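CELL division protein FTSZ (Haloferax volcanii, PDB 4B46) binds GTP as a tubulin-like cytoskeletal GTPase and controls archaeal cell shape, being essential for the rod-shaped cells required for efficient swimming. Local coordinates at residues E81-V86 and P117-H122; G226-V231 and S347-V352. One frame throughout, in Å; residues are numbered along the deposited sequence.

Contact 1: residues E81-V86 and P117-H122; sequences EDIDEV and PVLAKH
The imidazole of His122 carries Ile83 over one of its faces: CG1 of the isoleucine stands 3.5 Å above the ring plane, displaced toward the rim on the CG and ND1 side. This is a CH-pi contact, with Ile83 CG1 3.7 Å from the centroid of the His122 ring and 18° off the ring normal. The ring's NE2 is hydrogen-bonded to Gln87 OE1, one turn further along the helix that bears Ile83, so that helix 83-90 both touches the histidine over a face and holds a ring nitrogen, which should limit the rotation of the ring. The pair joins two helices of the Rossmann-like GTPase domain of the tubulin/FtsZ family, the first turn of helix 83-90 meeting helix 111-126 around and just past its middle. With CG1 anti to the backbone N (chi1 -160°), Ile83 reaches across the gap toward helix 111-126. Its terminal CD1 goes on past the ring to Leu119, whose CD1 it meets at 4.2 Å, and lies more loosely beside Val118. Leu119 sits deeper, also against Ile6 and Phe8 of strand 3-8, and its side chain is about 12 Å from the bound GDP. Thus the interface grades from a partly exposed histidine to a buried aliphatic floor, where Val86 presents CG1 to Leu119 CD1 at 4.1 Å.

Contact 2: residues G226-V231 and S347-V352; sequences GGVSTV and SGVTNV
Two backbone hydrogen bonds converge on one acceptor, Val228 O, where strand 228-237 meets the end of strand 339-347. Gly348 N binds it at 2.9 Å from above the carbonyl plane, with a bent N-H...O angle of 136°; Val349 N binds it at 3.2 Å, nearly in line with the C=O bond. The double grip falls where the second chain leaves the antiparallel ladder, just after the non-hydrogen-bonded pair Ser229-Ser347, and Gly348 makes the departure with positive phi. Water bridges extend the polar links: one water donates to Gly226 O and accepts from Ser347 OG, while another accepts from Val228 N and donates to Val349 O. Ser229 OG lies close against Ser347 CA and is hydrogen-bonded to Asn163 OD1. Among apolar contacts, Val349 straddles two residues of the strand, placing CG2 4.0 Å from Val228 CG1 and CG1 3.9 Å from Thr230 CG2, each pair of side chains crossing at roughly a right angle. The contact belongs to the tubulin-like C-terminal domain, where strand 228-237 continues the mixed sheet next to strand 163-168 of the GTPase domain; Val228 rests on Phe154 and Val158 of helix 144-160, and the departing loop leads to helix 353-366.

From the N terminus, the chain first passes through strands and helices of the GTPase domain before contact 1 closes a short loop: 30 residues, including strand 100-106, separate 81-86 from 117-122. The chain then runs through strands 131-137 and 163-168 and the long helix 179-198 before 226-231 opens contact 2, which closes 115 residues later at 347-352. The two loops follow in series, neither nesting nor crossing, and the centres of the two contacts lie about 25 Å apart. Contact 1 joins helices flanking the nucleotide-binding sheet; contact 2 ties the strands of the C-terminal domain that are first and last in chain order, the first of them lying next to strand 163-168 of the GTPase domain.

Contact 1: residues E81-V86 and P117-H122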
ATOM      1  N   GLU A  81     -14.461 -14.796  13.392  1.00 25.72           N
ATOM      2  CA  GLU A  81     -15.362 -15.947  13.350  1.00 26.98           C
ATOM      3  C   GLU A  81     -15.185 -16.702  12.048  1.00 26.92           C
ATOM      4  O   GLU A  81     -15.205 -17.936  12.020  1.00 24.82           O
ATOM      5  CB  GLU A  81     -16.824 -15.485  13.475  1.00 34.37           C
ATOM      6  CG  GLU A  81     -17.179 -14.906  14.833  1.00 44.33           C
ATOM      7  CD  GLU A  81     -18.450 -14.051  14.823  1.00 52.06           C
ATOM      8  OE1 GLU A  81     -19.040 -13.815  13.738  1.00 44.32           O
ATOM      9  OE2 GLU A  81     -18.853 -13.609  15.920  1.00 55.67           O
ATOM     10  N   ASP A  82     -14.995 -15.960  10.962  1.00 24.51           N
ATOM     11  CA  ASP A  82     -14.990 -16.567   9.636  1.00 27.54           C
ATOM     12  C   ASP A  82     -13.609 -16.646   8.978  1.00 25.39           C
ATOM     13  O   ASP A  82     -13.513 -16.763   7.758  1.00 25.48           O
ATOM     14  CB  ASP A  82     -15.979 -15.830   8.719  1.00 25.30           C
ATOM     15  CG  ASP A  82     -17.438 -16.002   9.163  1.00 28.52           C
ATOM     16  OD1 ASP A  82     -17.764 -17.013   9.825  1.00 28.05           O
ATOM     17  OD2 ASP A  82     -18.262 -15.129   8.832  1.00 31.19           O
ATOM     18  N   ILE A  83     -12.547 -16.606   9.784  1.00 19.85           N
ATOM     19  CA  ILE A  83     -11.189 -16.591   9.247  1.00 24.60           C
ATOM     20  C   ILE A  83     -10.892 -17.846   8.416  1.00 27.56           C
ATOM     21  O   ILE A  83     -10.085 -17.806   7.494  1.00 22.83           O
ATOM     22  CB  ILE A  83     -10.110 -16.404  10.353  1.00 27.83           C
ATOM     23  CG1 ILE A  83      -8.805 -15.916   9.734  1.00 25.92           C
ATOM     24  CG2 ILE A  83      -9.895 -17.687  11.164  1.00 25.65           C
ATOM     25  CD1 ILE A  83      -8.930 -14.539   9.088  1.00 22.36           C
ATOM     26  N   ASP A  84     -11.573 -18.948   8.718  1.00 22.62           N
ATOM     27  CA  ASP A  84     -11.359 -20.175   7.966  1.00 30.17           C
ATOM     28  C   ASP A  84     -11.920 -20.084   6.550  1.00 29.27           C
ATOM     29  O   ASP A  84     -11.428 -20.754   5.649  1.00 27.24           O
ATOM     30  CB  ASP A  84     -11.920 -21.390   8.715  1.00 39.72           C
ATOM     31  CG  ASP A  84     -11.072 -21.771   9.926  1.00 48.91           C
ATOM     32  OD1 ASP A  84      -9.841 -21.557   9.881  1.00 51.12           O
ATOM     33  OD2 ASP A  84     -11.627 -22.271  10.927  1.00 52.12           O
ATOM     34  N   GLU A  85     -12.939 -19.250   6.346  1.00 28.89           N
ATOM     35  CA  GLU A  85     -13.444 -19.005   4.993  1.00 28.02           C
ATOM     36  C   GLU A  85     -12.373 -18.322   4.158  1.00 26.63           C
ATOM     37  O   GLU A  85     -12.161 -18.648   2.989  1.00 27.20           O
ATOM     38  CB  GLU A  85     -14.693 -18.124   5.016  1.00 21.83           C
ATOM     39  CG  GLU A  85     -15.943 -18.815   5.495  1.00 29.97           C
ATOM     40  CD  GLU A  85     -17.184 -17.990   5.220  1.00 38.60           C
ATOM     41  OE1 GLU A  85     -17.433 -17.010   5.956  1.00 30.91           O
ATOM     42  OE2 GLU A  85     -17.913 -18.315   4.262  1.00 50.05           O
ATOM     43  N   VAL A  86     -11.710 -17.349   4.769  1.00 24.10           N
ATOM     44  CA  VAL A  86     -10.647 -16.632   4.096  1.00 20.61           C
ATOM     45  C   VAL A  86      -9.491 -17.589   3.814  1.00 23.75           C
ATOM     46  O   VAL A  86      -8.972 -17.640   2.696  1.00 25.10           O
ATOM     47  CB  VAL A  86     -10.160 -15.446   4.930  1.00 18.14           C
ATOM     48  CG1 VAL A  86      -9.102 -14.657   4.150  1.00 18.71           C
ATOM     49  CG2 VAL A  86     -11.338 -14.556   5.306  1.00 18.63           C
ATOM     50  N   PRO A 117      -6.566  -6.091  10.231  1.00 17.71           N
ATOM     51  CA  PRO A 117      -5.586  -6.468  11.259  1.00 17.09           C
ATOM     52  C   PRO A 117      -5.746  -7.908  11.740  1.00 17.94           C
ATOM     53  O   PRO A 117      -4.756  -8.538  12.127  1.00 16.05           O
ATOM     54  CB  PRO A 117      -5.902  -5.516  12.416  1.00 18.46           C
ATOM     55  CG  PRO A 117      -6.619  -4.383  11.789  1.00 17.60           C
ATOM     56  CD  PRO A 117      -7.432  -4.993  10.698  1.00 16.29           C
ATOM     57  N   VAL A 118      -6.979  -8.406  11.741  1.00 16.21           N
ATOM     58  CA  VAL A 118      -7.249  -9.780  12.134  1.00 19.98           C
ATOM     59  C   VAL A 118      -6.593 -10.719  11.133  1.00 14.30           C
ATOM     60  O   VAL A 118      -5.941 -11.693  11.512  1.00 17.04           O
ATOM     61  CB  VAL A 118      -8.774 -10.056  12.236  1.00 14.72           C
ATOM     62  CG1 VAL A 118      -9.065 -11.568  12.339  1.00 20.26           C
ATOM     63  CG2 VAL A 118      -9.356  -9.314  13.419  1.00 15.03           C
ATOM     64  N   LEU A 119      -6.737 -10.410   9.852  1.00 17.89           N
ATOM     65  CA  LEU A 119      -6.109 -11.236   8.828  1.00 19.96           C
ATOM     66  C   LEU A 119      -4.585 -11.185   8.927  1.00 16.78           C
ATOM     67  O   LEU A 119      -3.924 -12.230   8.822  1.00 16.46           O
ATOM     68  CB  LEU A 119      -6.548 -10.825   7.419  1.00 18.19           C
ATOM     69  CG  LEU A 119      -5.852 -11.604   6.288  1.00 17.14           C
ATOM     70  CD1 LEU A 119      -6.070 -13.120   6.394  1.00 14.46           C
ATOM     71  CD2 LEU A 119      -6.285 -11.083   4.919  1.00 17.52           C
ATOM     72  N   ALA A 120      -4.031  -9.983   9.122  1.00 13.13           N
ATOM     73  CA  ALA A 120      -2.570  -9.839   9.176  1.00 23.23           C
ATOM     74  C   ALA A 120      -1.981 -10.709  10.278  1.00 22.29           C
ATOM     75  O   ALA A 120      -0.982 -11.393  10.072  1.00 19.48           O
ATOM     76  CB  ALA A 120      -2.158  -8.371   9.359  1.00 18.52           C
ATOM     77  N   LYS A 121      -2.620 -10.687  11.444  1.00 15.05           N
ATOM     78  CA  LYS A 121      -2.204 -11.501  12.577  1.00 16.51           C
ATOM     79  C   LYS A 121      -2.287 -12.998  12.245  1.00 22.01           C
ATOM     80  O   LYS A 121      -1.372 -13.766  12.550  1.00 19.38           O
ATOM     81  CB  LYS A 121      -3.067 -11.175  13.801  1.00 18.69           C
ATOM     82  CG  LYS A 121      -2.549 -11.793  15.084  1.00 30.79           C
ATOM     83  CD  LYS A 121      -3.446 -11.477  16.270  1.00 36.47           C
ATOM     84  CE  LYS A 121      -2.925 -12.154  17.531  1.00 42.73           C
ATOM     85  NZ  LYS A 121      -3.878 -12.051  18.669  1.00 49.53           N
ATOM     86  N   HIS A 122      -3.387 -13.398  11.613  1.00 22.74           N
ATOM     87  CA  HIS A 122      -3.593 -14.789  11.207  1.00 25.27           C
ATOM     88  C   HIS A 122      -2.492 -15.239  10.244  1.00 17.51           C
ATOM     89  O   HIS A 122      -1.938 -16.338  10.378  1.00 19.64           O
ATOM     90  CB  HIS A 122      -4.975 -14.927  10.558  1.00 19.54           C
ATOM     91  CG  HIS A 122      -5.172 -16.200   9.792  1.00 19.81           C
ATOM     92  ND1 HIS A 122      -5.610 -17.366  10.380  1.00 21.64           N
ATOM     93  CD2 HIS A 122      -5.015 -16.478   8.476  1.00 21.95           C
ATOM     94  CE1 HIS A 122      -5.698 -18.315   9.464  1.00 25.88           C
ATOM     95  NE2 HIS A 122      -5.338 -17.804   8.301  1.00 24.71           N
TER

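Contact 2: residues G226-V231 and S347-V352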
ATOM      1  N   GLY A 226      10.124  -2.065  10.536  1.00 22.33           N
ATOM      2  CA  GLY A 226       8.736  -1.968  10.964  1.00 20.93           C
ATOM      3  C   GLY A 226       8.204  -0.548  11.058  1.00 20.15           C
ATOM      4  O   GLY A 226       8.867   0.412  10.658  1.00 22.58           O
ATOM      5  N   GLY A 227       6.995  -0.411  11.588  1.00 18.35           N
ATOM      6  CA  GLY A 227       6.379   0.894  11.730  1.00 17.45           C
ATOM      7  C   GLY A 227       5.632   1.295  10.479  1.00 17.71           C
ATOM      8  O   GLY A 227       5.039   0.458   9.812  1.00 17.42           O
ATOM      9  N   VAL A 228       5.687   2.583  10.150  1.00 18.14           N
ATOM     10  CA  VAL A 228       4.914   3.152   9.054  1.00 11.58           C
ATOM     11  C   VAL A 228       5.826   3.545   7.897  1.00 11.28           C
ATOM     12  O   VAL A 228       6.907   4.089   8.118  1.00 17.18           O
ATOM     13  CB  VAL A 228       4.162   4.410   9.551  1.00 19.38           C
ATOM     14  CG1 VAL A 228       3.495   5.134   8.400  1.00 18.79           C
ATOM     15  CG2 VAL A 228       3.138   4.033  10.612  1.00 24.92           C
ATOM     16  N   SER A 229       5.394   3.280   6.665  1.00 16.17           N
ATOM     17  CA  SER A 229       6.137   3.734   5.492  1.00 17.42           C
ATOM     18  C   SER A 229       5.325   4.658   4.601  1.00 14.86           C
ATOM     19  O   SER A 229       4.100   4.603   4.581  1.00 15.47           O
ATOM     20  CB  SER A 229       6.652   2.560   4.664  1.00 13.80           C
ATOM     21  OG  SER A 229       7.518   1.762   5.437  1.00 14.77           O
ATOM     22  N   THR A 230       6.031   5.496   3.853  1.00 15.21           N
ATOM     23  CA  THR A 230       5.406   6.436   2.928  1.00 15.31           C
ATOM     24  C   THR A 230       6.167   6.378   1.606  1.00 16.07           C
ATOM     25  O   THR A 230       7.353   6.026   1.573  1.00 13.97           O
ATOM     26  CB  THR A 230       5.391   7.878   3.509  1.00 19.45           C
ATOM     27  OG1 THR A 230       4.646   8.762   2.649  1.00 17.76           O
ATOM     28  CG2 THR A 230       6.819   8.429   3.700  1.00 16.72           C
ATOM     29  N   VAL A 231       5.489   6.708   0.512  1.00 13.44           N
ATOM     30  CA  VAL A 231       6.126   6.653  -0.797  1.00 14.87           C
ATOM     31  C   VAL A 231       6.087   7.989  -1.545  1.00 15.20           C
ATOM     32  O   VAL A 231       5.037   8.621  -1.648  1.00 17.57           O
ATOM     33  CB  VAL A 231       5.514   5.521  -1.666  1.00 18.30           C
ATOM     34  CG1 VAL A 231       5.936   5.645  -3.112  1.00 16.98           C
ATOM     35  CG2 VAL A 231       5.924   4.157  -1.109  1.00 17.77           C
ATOM     36  N   SER A 347      10.860   4.161   5.043  1.00 13.21           N
ATOM     37  CA  SER A 347      10.297   3.272   6.038  1.00 18.00           C
ATOM     38  C   SER A 347      10.686   3.751   7.419  1.00 18.27           C
ATOM     39  O   SER A 347      11.791   4.226   7.615  1.00 19.00           O
ATOM     40  CB  SER A 347      10.764   1.835   5.793  1.00 18.47           C
ATOM     41  OG  SER A 347      10.605   1.030   6.955  1.00 28.43           O
ATOM     42  N   GLY A 348       9.764   3.646   8.372  1.00 13.74           N
ATOM     43  CA  GLY A 348      10.068   4.023   9.739  1.00 17.67           C
ATOM     44  C   GLY A 348       9.999   5.525   9.955  1.00 20.89           C
ATOM     45  O   GLY A 348      10.788   6.096  10.715  1.00 23.12           O
ATOM     46  N   VAL A 349       9.065   6.180   9.273  1.00 20.34           N
ATOM     47  CA  VAL A 349       8.884   7.615   9.470  1.00 23.99           C
ATOM     48  C   VAL A 349       8.274   7.880  10.843  1.00 25.04           C
ATOM     49  O   VAL A 349       7.505   7.065  11.356  1.00 21.40           O
ATOM     50  CB  VAL A 349       8.034   8.256   8.355  1.00 25.89           C
ATOM     51  CG1 VAL A 349       8.795   8.229   7.031  1.00 25.15           C
ATOM     52  CG2 VAL A 349       6.681   7.562   8.237  1.00 26.51           C
ATOM     53  N   THR A 350       8.643   9.009  11.441  1.00 28.16           N
ATOM     54  CA  THR A 350       8.218   9.346  12.797  1.00 28.78           C
ATOM     55  C   THR A 350       7.798  10.814  12.902  1.00 20.73           C
ATOM     56  O   THR A 350       8.042  11.609  11.989  1.00 23.50           O
ATOM     57  CB  THR A 350       9.348   9.102  13.815  1.00 36.94           C
ATOM     58  OG1 THR A 350      10.518   9.820  13.401  1.00 39.87           O
ATOM     59  CG2 THR A 350       9.679   7.619  13.919  1.00 44.26           C
ATOM     60  N   ASN A 351       7.175  11.158  14.025  1.00 25.22           N
ATOM     61  CA  ASN A 351       6.663  12.510  14.271  1.00 29.90           C
ATOM     62  C   ASN A 351       5.759  12.973  13.134  1.00 25.77           C
ATOM     63  O   ASN A 351       5.800  14.130  12.716  1.00 30.52           O
ATOM     64  CB  ASN A 351       7.807  13.509  14.499  1.00 40.18           C
ATOM     65  CG  ASN A 351       7.339  14.796  15.165  1.00 45.22           C
ATOM     66  OD1 ASN A 351       6.491  14.773  16.059  1.00 44.86           O
ATOM     67  ND2 ASN A 351       7.881  15.927  14.720  1.00 43.90           N
ATOM     68  N   VAL A 352       4.955  12.043  12.629  1.00 22.25           N
ATOM     69  CA  VAL A 352       4.048  12.316  11.528  1.00 18.65           C
ATOM     70  C   VAL A 352       2.768  12.940  12.093  1.00 19.72           C
ATOM     71  O   VAL A 352       2.057  12.307  12.873  1.00 19.68           O
ATOM     72  CB  VAL A 352       3.742  11.022  10.753  1.00 20.05           C
ATOM     73  CG1 VAL A 352       2.879  11.318   9.550  1.00 20.82           C
ATOM     74  CG2 VAL A 352       5.064  10.340  10.322  1.00 18.12           C
TER
HETATM   75  O   HOH W   1      11.346   0.914   9.743  1.00 20.24           O
HETATM   76  O   HOH W   2       7.300   4.361  11.820  1.00 17.07           O